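Local coordinates for protein myroilysin (PDB 5CZW) that is thought to act as a zinc-dependent endopeptidase of the astacin family, held latent here by its propeptide through a cysteine-switch mechanism, at residues I77-F81 with F139-L143; M117-F122 with R133-F139. The protein carries 1 engineered substitution. All coordinates share one frame; numbering follows the deposited sequence.

Contact 1: residues I77-F81 with F139-L143; sequences ITFNF and FGHAL. With ZN (zinc ion), chain B.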
ATOM      1  N   ILE A  77      16.520   7.199  -5.468  1.00 12.30           N
ATOM      2  CA  ILE A  77      16.083   5.819  -5.802  1.00 13.92           C
ATOM      3  C   ILE A  77      15.284   6.000  -7.093  1.00 12.15           C
ATOM      4  O   ILE A  77      14.552   6.991  -7.211  1.00 12.96           O
ATOM      5  CB  ILE A  77      15.118   5.211  -4.730  1.00 14.11           C
ATOM      6  CG1 ILE A  77      15.821   5.031  -3.406  1.00 13.77           C
ATOM      7  CG2 ILE A  77      14.466   3.876  -5.177  1.00 14.93           C
ATOM      8  CD1 ILE A  77      16.964   4.030  -3.374  1.00 15.21           C
ATOM      9  N   THR A  78      15.427   5.091  -8.046  1.00 11.83           N
ATOM     10  CA  THR A  78      14.748   5.037  -9.313  1.00 14.22           C
ATOM     11  C   THR A  78      14.069   3.664  -9.433  1.00 13.51           C
ATOM     12  O   THR A  78      14.594   2.664  -8.905  1.00 14.95           O
ATOM     13  CB  THR A  78      15.797   5.147 -10.482  1.00 16.16           C
ATOM     14  OG1 THR A  78      16.400   6.452 -10.401  1.00 23.14           O
ATOM     15  CG2 THR A  78      15.148   5.115 -11.843  1.00 20.80           C
ATOM     16  N   PHE A  79      12.965   3.644 -10.161  1.00 12.94           N
ATOM     17  CA  PHE A  79      12.220   2.427 -10.475  1.00 11.69           C
ATOM     18  C   PHE A  79      12.349   2.190 -11.974  1.00 11.74           C
ATOM     19  O   PHE A  79      12.039   3.063 -12.793  1.00 13.26           O
ATOM     20  CB  PHE A  79      10.791   2.619 -10.170  1.00 11.98           C
ATOM     21  CG  PHE A  79      10.528   2.862  -8.726  1.00 10.99           C
ATOM     22  CD1 PHE A  79      10.837   1.845  -7.829  1.00 10.60           C
ATOM     23  CD2 PHE A  79      10.010   4.060  -8.206  1.00 11.25           C
ATOM     24  CE1 PHE A  79      10.584   2.007  -6.488  1.00 11.51           C
ATOM     25  CE2 PHE A  79       9.761   4.220  -6.827  1.00 10.44           C
ATOM     26  CZ  PHE A  79      10.103   3.212  -5.971  1.00 10.51           C
ATOM     27  N   ASN A  80      12.880   1.024 -12.298  1.00 11.30           N
ATOM     28  CA  ASN A  80      13.040   0.582 -13.679  1.00 11.22           C
ATOM     29  C   ASN A  80      11.956  -0.420 -13.956  1.00 10.93           C
ATOM     30  O   ASN A  80      11.977  -1.524 -13.436  1.00 10.44           O
ATOM     31  CB  ASN A  80      14.419  -0.123 -13.867  1.00 10.77           C
ATOM     32  CG  ASN A  80      14.669  -0.514 -15.340  1.00 11.19           C
ATOM     33  OD1 ASN A  80      13.928  -0.052 -16.235  1.00 12.49           O
ATOM     34  ND2 ASN A  80      15.685  -1.349 -15.597  1.00 10.94           N
ATOM     35  N   PHE A  81      10.978  -0.044 -14.798  1.00 11.18           N
ATOM     36  CA  PHE A  81       9.849  -0.918 -15.146  1.00 11.41           C
ATOM     37  C   PHE A  81      10.232  -1.861 -16.275  1.00 13.30           C
ATOM     38  O   PHE A  81      10.518  -1.374 -17.383  1.00 15.31           O
ATOM     39  CB  PHE A  81       8.628  -0.113 -15.515  1.00 11.85           C
ATOM     40  CG  PHE A  81       7.957   0.539 -14.342  1.00 13.40           C
ATOM     41  CD1 PHE A  81       8.499   1.638 -13.681  1.00 14.02           C
ATOM     42  CD2 PHE A  81       6.876  -0.066 -13.743  1.00 12.47           C
ATOM     43  CE1 PHE A  81       7.873   2.194 -12.525  1.00 13.27           C
ATOM     44  CE2 PHE A  81       6.244   0.503 -12.610  1.00 14.53           C
ATOM     45  CZ  PHE A  81       6.737   1.631 -12.032  1.00 13.32           C
ATOM     46  N   PHE A 139       3.940   3.026  -3.229  1.00  8.54           N
ATOM     47  CA  PHE A 139       5.388   3.135  -3.456  1.00  8.33           C
ATOM     48  C   PHE A 139       6.175   3.710  -2.299  1.00  8.30           C
ATOM     49  O   PHE A 139       7.382   3.384  -2.092  1.00  9.95           O
ATOM     50  CB  PHE A 139       5.680   3.754  -4.845  1.00  8.40           C
ATOM     51  CG  PHE A 139       5.626   2.727  -5.958  1.00  8.44           C
ATOM     52  CD1 PHE A 139       4.378   2.450  -6.574  1.00  8.55           C
ATOM     53  CD2 PHE A 139       6.686   1.958  -6.365  1.00  8.74           C
ATOM     54  CE1 PHE A 139       4.262   1.444  -7.577  1.00  8.45           C
ATOM     55  CE2 PHE A 139       6.565   1.010  -7.410  1.00  8.83           C
ATOM     56  CZ  PHE A 139       5.335   0.762  -7.989  1.00  8.89           C
ATOM     57  N   GLY A 140       5.491   4.494  -1.445  1.00  8.48           N
ATOM     58  CA  GLY A 140       6.077   4.958  -0.181  1.00  7.79           C
ATOM     59  C   GLY A 140       6.372   3.774   0.701  1.00  7.20           C
ATOM     60  O   GLY A 140       7.474   3.637   1.231  1.00  8.78           O
ATOM     61  N   HIS A 141       5.424   2.858   0.889  1.00  6.10           N
ATOM     62  CA  HIS A 141       5.729   1.654   1.589  1.00  5.75           C
ATOM     63  C   HIS A 141       6.807   0.902   0.878  1.00  6.29           C
ATOM     64  O   HIS A 141       7.699   0.345   1.603  1.00  6.29           O
ATOM     65  CB  HIS A 141       4.487   0.762   1.571  1.00  5.48           C
ATOM     66  CG  HIS A 141       3.327   1.223   2.388  1.00  5.91           C
ATOM     67  ND1 HIS A 141       3.411   1.648   3.678  1.00  7.11           N
ATOM     68  CD2 HIS A 141       2.029   1.241   2.097  1.00  6.74           C
ATOM     69  CE1 HIS A 141       2.236   2.008   4.128  1.00  7.57           C
ATOM     70  NE2 HIS A 141       1.413   1.665   3.203  1.00  5.82           N
ATOM     71  N   ALA A 142       6.830   0.848  -0.463  1.00  6.39           N
ATOM     72  CA  ALA A 142       7.909   0.109  -1.181  1.00  7.63           C
ATOM     73  C   ALA A 142       9.346   0.650  -0.909  1.00  9.10           C
ATOM     74  O   ALA A 142      10.349  -0.098  -0.979  1.00  9.04           O
ATOM     75  CB  ALA A 142       7.646  -0.009  -2.678  1.00  8.41           C
ATOM     76  N   LEU A 143       9.413   1.946  -0.537  1.00  7.98           N
ATOM     77  CA  LEU A 143      10.648   2.587  -0.102  1.00  9.26           C
ATOM     78  C   LEU A 143      10.982   2.495   1.356  1.00  9.30           C
ATOM     79  O   LEU A 143      12.068   2.872   1.771  1.00 10.36           O
ATOM     80  CB  LEU A 143      10.652   4.030  -0.550  1.00 10.35           C
ATOM     81  CG  LEU A 143      10.558   4.321  -2.025  1.00 10.35           C
ATOM     82  CD1 LEU A 143      10.258   5.786  -2.329  1.00 12.23           C
ATOM     83  CD2 LEU A 143      11.904   3.917  -2.663  1.00 12.63           C
TER
HETATM   84 ZN    ZN B 301      -0.649   2.096   3.397  1.00 16.66          ZN

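Contact 2: residues M117-F122 with R133-F139; sequences MNFGWF and RTVIHEF. With ZN (zinc ion), chain B.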
ATOM      1  N   MET A 117       3.308  -6.190  -4.250  1.00  6.95           N
ATOM      2  CA  MET A 117       2.428  -5.020  -4.184  1.00  7.22           C
ATOM      3  C   MET A 117       1.127  -5.363  -4.936  1.00  7.84           C
ATOM      4  O   MET A 117       1.157  -6.092  -5.944  1.00  6.81           O
ATOM      5  CB  MET A 117       3.104  -3.859  -4.906  1.00  7.80           C
ATOM      6  CG  MET A 117       2.327  -2.536  -4.854  1.00  8.10           C
ATOM      7  SD  MET A 117       3.185  -1.142  -5.653  1.00  9.31           S
ATOM      8  CE  MET A 117       4.677  -0.982  -4.683  1.00  8.71           C
ATOM      9  N   ASN A 118      -0.014  -4.802  -4.511  1.00  7.23           N
ATOM     10  CA  ASN A 118      -1.291  -4.997  -5.230  1.00  7.39           C
ATOM     11  C   ASN A 118      -2.044  -3.647  -5.198  1.00  7.41           C
ATOM     12  O   ASN A 118      -2.050  -2.960  -4.231  1.00  7.59           O
ATOM     13  CB  ASN A 118      -2.137  -6.039  -4.569  1.00  8.07           C
ATOM     14  CG  ASN A 118      -3.350  -6.429  -5.386  1.00  7.74           C
ATOM     15  OD1 ASN A 118      -3.186  -6.970  -6.500  1.00  7.99           O
ATOM     16  ND2 ASN A 118      -4.568  -6.055  -4.947  1.00  9.32           N
ATOM     17  N   PHE A 119      -2.707  -3.370  -6.319  1.00  7.89           N
ATOM     18  CA  PHE A 119      -3.668  -2.288  -6.402  1.00  7.95           C
ATOM     19  C   PHE A 119      -5.034  -2.958  -6.613  1.00  7.57           C
ATOM     20  O   PHE A 119      -5.260  -3.611  -7.623  1.00  9.02           O
ATOM     21  CB  PHE A 119      -3.284  -1.443  -7.567  1.00  7.64           C
ATOM     22  CG  PHE A 119      -2.075  -0.613  -7.294  1.00  7.83           C
ATOM     23  CD1 PHE A 119      -2.108   0.350  -6.305  1.00  8.61           C
ATOM     24  CD2 PHE A 119      -0.900  -0.902  -7.896  1.00  8.02           C
ATOM     25  CE1 PHE A 119      -0.945   1.076  -6.053  1.00  8.10           C
ATOM     26  CE2 PHE A 119       0.270  -0.214  -7.667  1.00  8.48           C
ATOM     27  CZ  PHE A 119       0.251   0.786  -6.722  1.00  7.61           C
ATOM     28  N   GLY A 120      -5.878  -2.753  -5.631  1.00  8.39           N
ATOM     29  CA  GLY A 120      -7.142  -3.476  -5.602  1.00  8.08           C
ATOM     30  C   GLY A 120      -8.358  -2.846  -6.233  1.00  9.94           C
ATOM     31  O   GLY A 120      -9.420  -3.497  -6.187  1.00 12.15           O
ATOM     32  N   TRP A 121      -8.263  -1.600  -6.678  1.00  9.46           N
ATOM     33  CA  TRP A 121      -9.463  -0.880  -7.158  1.00 10.83           C
ATOM     34  C   TRP A 121      -9.307   0.051  -8.333  1.00 12.31           C
ATOM     35  O   TRP A 121     -10.262   0.843  -8.629  1.00 14.24           O
ATOM     36  CB  TRP A 121     -10.113  -0.136  -6.003  1.00 11.31           C
ATOM     37  CG  TRP A 121      -9.237   0.891  -5.290  1.00 11.53           C
ATOM     38  CD1 TRP A 121      -8.909   2.114  -5.727  1.00 11.92           C
ATOM     39  CD2 TRP A 121      -8.530   0.725  -4.043  1.00 11.07           C
ATOM     40  NE1 TRP A 121      -8.090   2.747  -4.851  1.00 12.55           N
ATOM     41  CE2 TRP A 121      -7.834   1.899  -3.804  1.00 11.25           C
ATOM     42  CE3 TRP A 121      -8.429  -0.317  -3.105  1.00 11.60           C
ATOM     43  CZ2 TRP A 121      -7.050   2.082  -2.651  1.00 10.68           C
ATOM     44  CZ3 TRP A 121      -7.710  -0.129  -1.972  1.00 11.12           C
ATOM     45  CH2 TRP A 121      -7.028   1.051  -1.751  1.00 10.68           C
ATOM     46  N   PHE A 122      -8.231  -0.023  -9.049  1.00 11.75           N
ATOM     47  CA  PHE A 122      -8.065   0.830 -10.201  1.00 12.35           C
ATOM     48  C   PHE A 122      -8.825   0.222 -11.411  1.00 14.65           C
ATOM     49  O   PHE A 122      -8.944  -1.003 -11.586  1.00 14.56           O
ATOM     50  CB  PHE A 122      -6.607   1.014 -10.543  1.00 12.55           C
ATOM     51  CG  PHE A 122      -5.763   1.731  -9.542  1.00 10.25           C
ATOM     52  CD1 PHE A 122      -6.256   2.671  -8.676  1.00  9.07           C
ATOM     53  CD2 PHE A 122      -4.410   1.474  -9.539  1.00  8.73           C
ATOM     54  CE1 PHE A 122      -5.413   3.330  -7.801  1.00  8.73           C
ATOM     55  CE2 PHE A 122      -3.590   2.179  -8.750  1.00  8.97           C
ATOM     56  CZ  PHE A 122      -4.110   3.146  -7.896  1.00  8.38           C
ATOM     57  N   ARG A 133      -2.831   9.409  -5.401  1.00 10.07           N
ATOM     58  CA  ARG A 133      -2.877   9.066  -3.999  1.00 12.15           C
ATOM     59  C   ARG A 133      -2.423   7.634  -3.702  1.00 10.96           C
ATOM     60  O   ARG A 133      -1.578   7.388  -2.850  1.00 11.96           O
ATOM     61  CB  ARG A 133      -4.316   9.267  -3.461  1.00 14.98           C
ATOM     62  CG  ARG A 133      -4.516   8.959  -1.969  1.00 18.04           C
ATOM     63  CD  ARG A 133      -5.973   9.108  -1.544  1.00 21.76           C
ATOM     64  NE  ARG A 133      -6.793   8.016  -1.978  1.00 25.73           N
ATOM     65  CZ  ARG A 133      -7.151   6.964  -1.242  1.00 25.92           C
ATOM     66  NH1 ARG A 133      -6.779   6.835  -0.008  1.00 26.79           N
ATOM     67  NH2 ARG A 133      -7.888   6.047  -1.779  1.00 22.05           N
ATOM     68  N   THR A 134      -3.026   6.721  -4.404  1.00  9.54           N
ATOM     69  CA  THR A 134      -2.848   5.292  -4.012  1.00  9.14           C
ATOM     70  C   THR A 134      -1.469   4.755  -4.557  1.00  8.55           C
ATOM     71  O   THR A 134      -0.746   4.010  -3.834  1.00  7.22           O
ATOM     72  CB  THR A 134      -4.034   4.478  -4.448  1.00  9.81           C
ATOM     73  OG1 THR A 134      -5.156   4.861  -3.623  1.00 12.13           O
ATOM     74  CG2 THR A 134      -3.781   2.945  -4.318  1.00  9.73           C
ATOM     75  N   VAL A 135      -1.060   5.208  -5.758  1.00  7.72           N
ATOM     76  CA  VAL A 135       0.203   4.733  -6.301  1.00  7.32           C
ATOM     77  C   VAL A 135       1.349   5.316  -5.464  1.00  7.23           C
ATOM     78  O   VAL A 135       2.250   4.580  -4.999  1.00  7.04           O
ATOM     79  CB  VAL A 135       0.406   5.054  -7.782  1.00  7.37           C
ATOM     80  CG1 VAL A 135       1.787   4.679  -8.233  1.00  8.22           C
ATOM     81  CG2 VAL A 135      -0.660   4.322  -8.564  1.00  7.88           C
ATOM     82  N   ILE A 136       1.382   6.626  -5.272  1.00  7.21           N
ATOM     83  CA  ILE A 136       2.463   7.217  -4.497  1.00  8.21           C
ATOM     84  C   ILE A 136       2.480   6.608  -3.101  1.00  7.35           C
ATOM     85  O   ILE A 136       3.538   6.278  -2.625  1.00  6.81           O
ATOM     86  CB  ILE A 136       2.362   8.767  -4.440  1.00  9.64           C
ATOM     87  CG1 ILE A 136       2.396   9.292  -5.878  1.00 10.45           C
ATOM     88  CG2 ILE A 136       3.464   9.384  -3.610  1.00 10.36           C
ATOM     89  CD1 ILE A 136       2.480  10.780  -6.002  1.00 11.04           C
ATOM     90  N   HIS A 137       1.331   6.436  -2.495  1.00  7.60           N
ATOM     91  CA  HIS A 137       1.279   5.807  -1.177  1.00  7.11           C
ATOM     92  C   HIS A 137       1.919   4.388  -1.097  1.00  6.52           C
ATOM     93  O   HIS A 137       2.745   4.123  -0.263  1.00  7.96           O
ATOM     94  CB  HIS A 137      -0.163   5.784  -0.751  1.00  7.81           C
ATOM     95  CG  HIS A 137      -0.394   5.264   0.616  1.00  7.36           C
ATOM     96  ND1 HIS A 137      -0.547   6.113   1.666  1.00  8.24           N
ATOM     97  CD2 HIS A 137      -0.599   4.022   1.094  1.00  8.56           C
ATOM     98  CE1 HIS A 137      -0.777   5.435   2.744  1.00 10.28           C
ATOM     99  NE2 HIS A 137      -0.876   4.176   2.413  1.00  7.11           N
ATOM    100  N   GLU A 138       1.495   3.528  -1.995  1.00  6.14           N
ATOM    101  CA  GLU A 138       2.042   2.180  -1.987  1.00  7.04           C
ATOM    102  C   GLU A 138       3.475   2.148  -2.288  1.00  7.11           C
ATOM    103  O   GLU A 138       4.225   1.352  -1.683  1.00  7.10           O
ATOM    104  CB  GLU A 138       1.243   1.223  -2.927  1.00  7.13           C
ATOM    105  CG  GLU A 138      -0.227   0.942  -2.518  1.00  8.09           C
ATOM    106  CD  GLU A 138      -0.455   0.540  -1.053  1.00  8.38           C
ATOM    107  OE1 GLU A 138       0.436   0.009  -0.393  1.00  9.27           O
ATOM    108  OE2 GLU A 138      -1.645   0.782  -0.590  1.00  8.87           O
ATOM    109  N   PHE A 139       3.940   3.026  -3.229  1.00  8.54           N
ATOM    110  CA  PHE A 139       5.388   3.135  -3.456  1.00  8.33           C
ATOM    111  C   PHE A 139       6.175   3.710  -2.299  1.00  8.30           C
ATOM    112  O   PHE A 139       7.382   3.384  -2.092  1.00  9.95           O
ATOM    113  CB  PHE A 139       5.680   3.754  -4.845  1.00  8.40           C
ATOM    114  CG  PHE A 139       5.626   2.727  -5.958  1.00  8.44           C
ATOM    115  CD1 PHE A 139       4.378   2.450  -6.574  1.00  8.55           C
ATOM    116  CD2 PHE A 139       6.686   1.958  -6.365  1.00  8.74           C
ATOM    117  CE1 PHE A 139       4.262   1.444  -7.577  1.00  8.45           C
ATOM    118  CE2 PHE A 139       6.565   1.010  -7.410  1.00  8.83           C
ATOM    119  CZ  PHE A 139       5.335   0.762  -7.989  1.00  8.89           C
TER
HETATM  120 ZN    ZN B 301      -0.649   2.096   3.397  1.00 16.66          ZN

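Contact 1: residues I77-F81 with F139-L143
The edge strand 78-81 of the sheet lays Phe79 against the C-terminal part of the zinc-binding helix 128-143, where the ring meets Phe139 and Leu143. Between the Phe79 and Phe139 rings the stack is T-shaped: the centroids lie 5.0 Å apart and the planes stand at 69°, with the edge of Phe139 turned to the face of Phe79. Phe139 CD2 does the touching, 3.7 Å from Phe79 CZ and over the rim of the face rather than its centre. Strand and helix axes are 11.7 Å apart at their closest and inclined at 112°, a gap that large side chains from both must span. This is the sheet-on-helix core of a metzincin catalytic domain, and the same helix carries both histidines of the HExxH motif; the second, His141, points to the metal on another side of the helix and binds zinc through NE2 at 2.1 Å, alongside His137, His147 and Cys23. A single methyl, Leu143 CD2, serves two partners, lying 3.6 Å from Ile77 CG2 and 3.8 Å from Phe79 CZ. In Ile77, CG1 lies beside the backbone N (chi1 -65°), which leaves CG2 anti to that N and facing Leu143. With an alanine at Phe79, the edge of Phe139 would probably be left without the face it packs on, and Leu143 CD2 would lose its contact with the ring. Farther along the strand, Phe81 CZ makes a looser approach of 4.4 Å to Phe139 CZ. Trp71 also packs on both Phe139 and Leu143.

Contact 2: residues M117-F122 with R133-F139
Met117 lays its thioether end over one face of the Phe139 ring, a Met-aromatic contact at the zinc-binding helix of this metzincin. The methyl CE sits 3.6 Å from the ring centroid and 5° off its normal, a centred CH-pi contact, whereas SD is displaced toward the rim, 3.4 Å from Phe139 CE1. An extended chain that bends only at its last torsion (chi3 -62°) brings the methyl over the ring. Next along, Phe119 and Glu138 run antiparallel alongside each other, with Phe119 CE1 3.6 Å from Glu138 CG; CB and CG of the glutamate make this contact, and its carboxylate plane is turned 72° from the ring. At the edge of the Phe119 ring, Thr134 CG2 comes within 3.7 Å of CD1. That same methyl also meets Phe122 CZ at 3.6 Å, so one methyl touches both rings, while Val135 CG2 packs on Phe122 CE2. No hydrogen bond joins the two segments. Outside this apolar layer, Glu130, one turn earlier on the same helix, gathers the polar groups at OE2: it pairs with Thr134 OG1, forms a salt bridge with Arg133 NH2 and accepts from Trp121 NE1, and this last bond ties the loop directly to the helix. On the metal side, Glu138 of the HExxH motif reaches Cys23, and His137, whose ND1 is hydrogen-bonded to Ile202 O, binds zinc through NE2 at 2.3 Å. At the outer end of the contact, the indole of Trp121 presents its edge to Thr134, with CZ2 3.5 Å from OG1.

Cys23, near the N terminus, already lies on the zinc before the chain enters the sheet. Strand 78-81 follows as one edge of that sheet, and contact 1 is not closed until the chain returns at 139-143, after 57 intervening residues. Within that span comes strand 117-118, which, with the loop after it, meets 133-139 in contact 2 across only ten intervening residues; the shorter loop is thus enclosed by the longer one. Both end on helix 128-143 and share Phe139, and Ala142 CB lies 3.7 Å from Met117 CE where the two meet. Together they fix the helix against two separate strands of one sheet, with its histidines directed to the zinc.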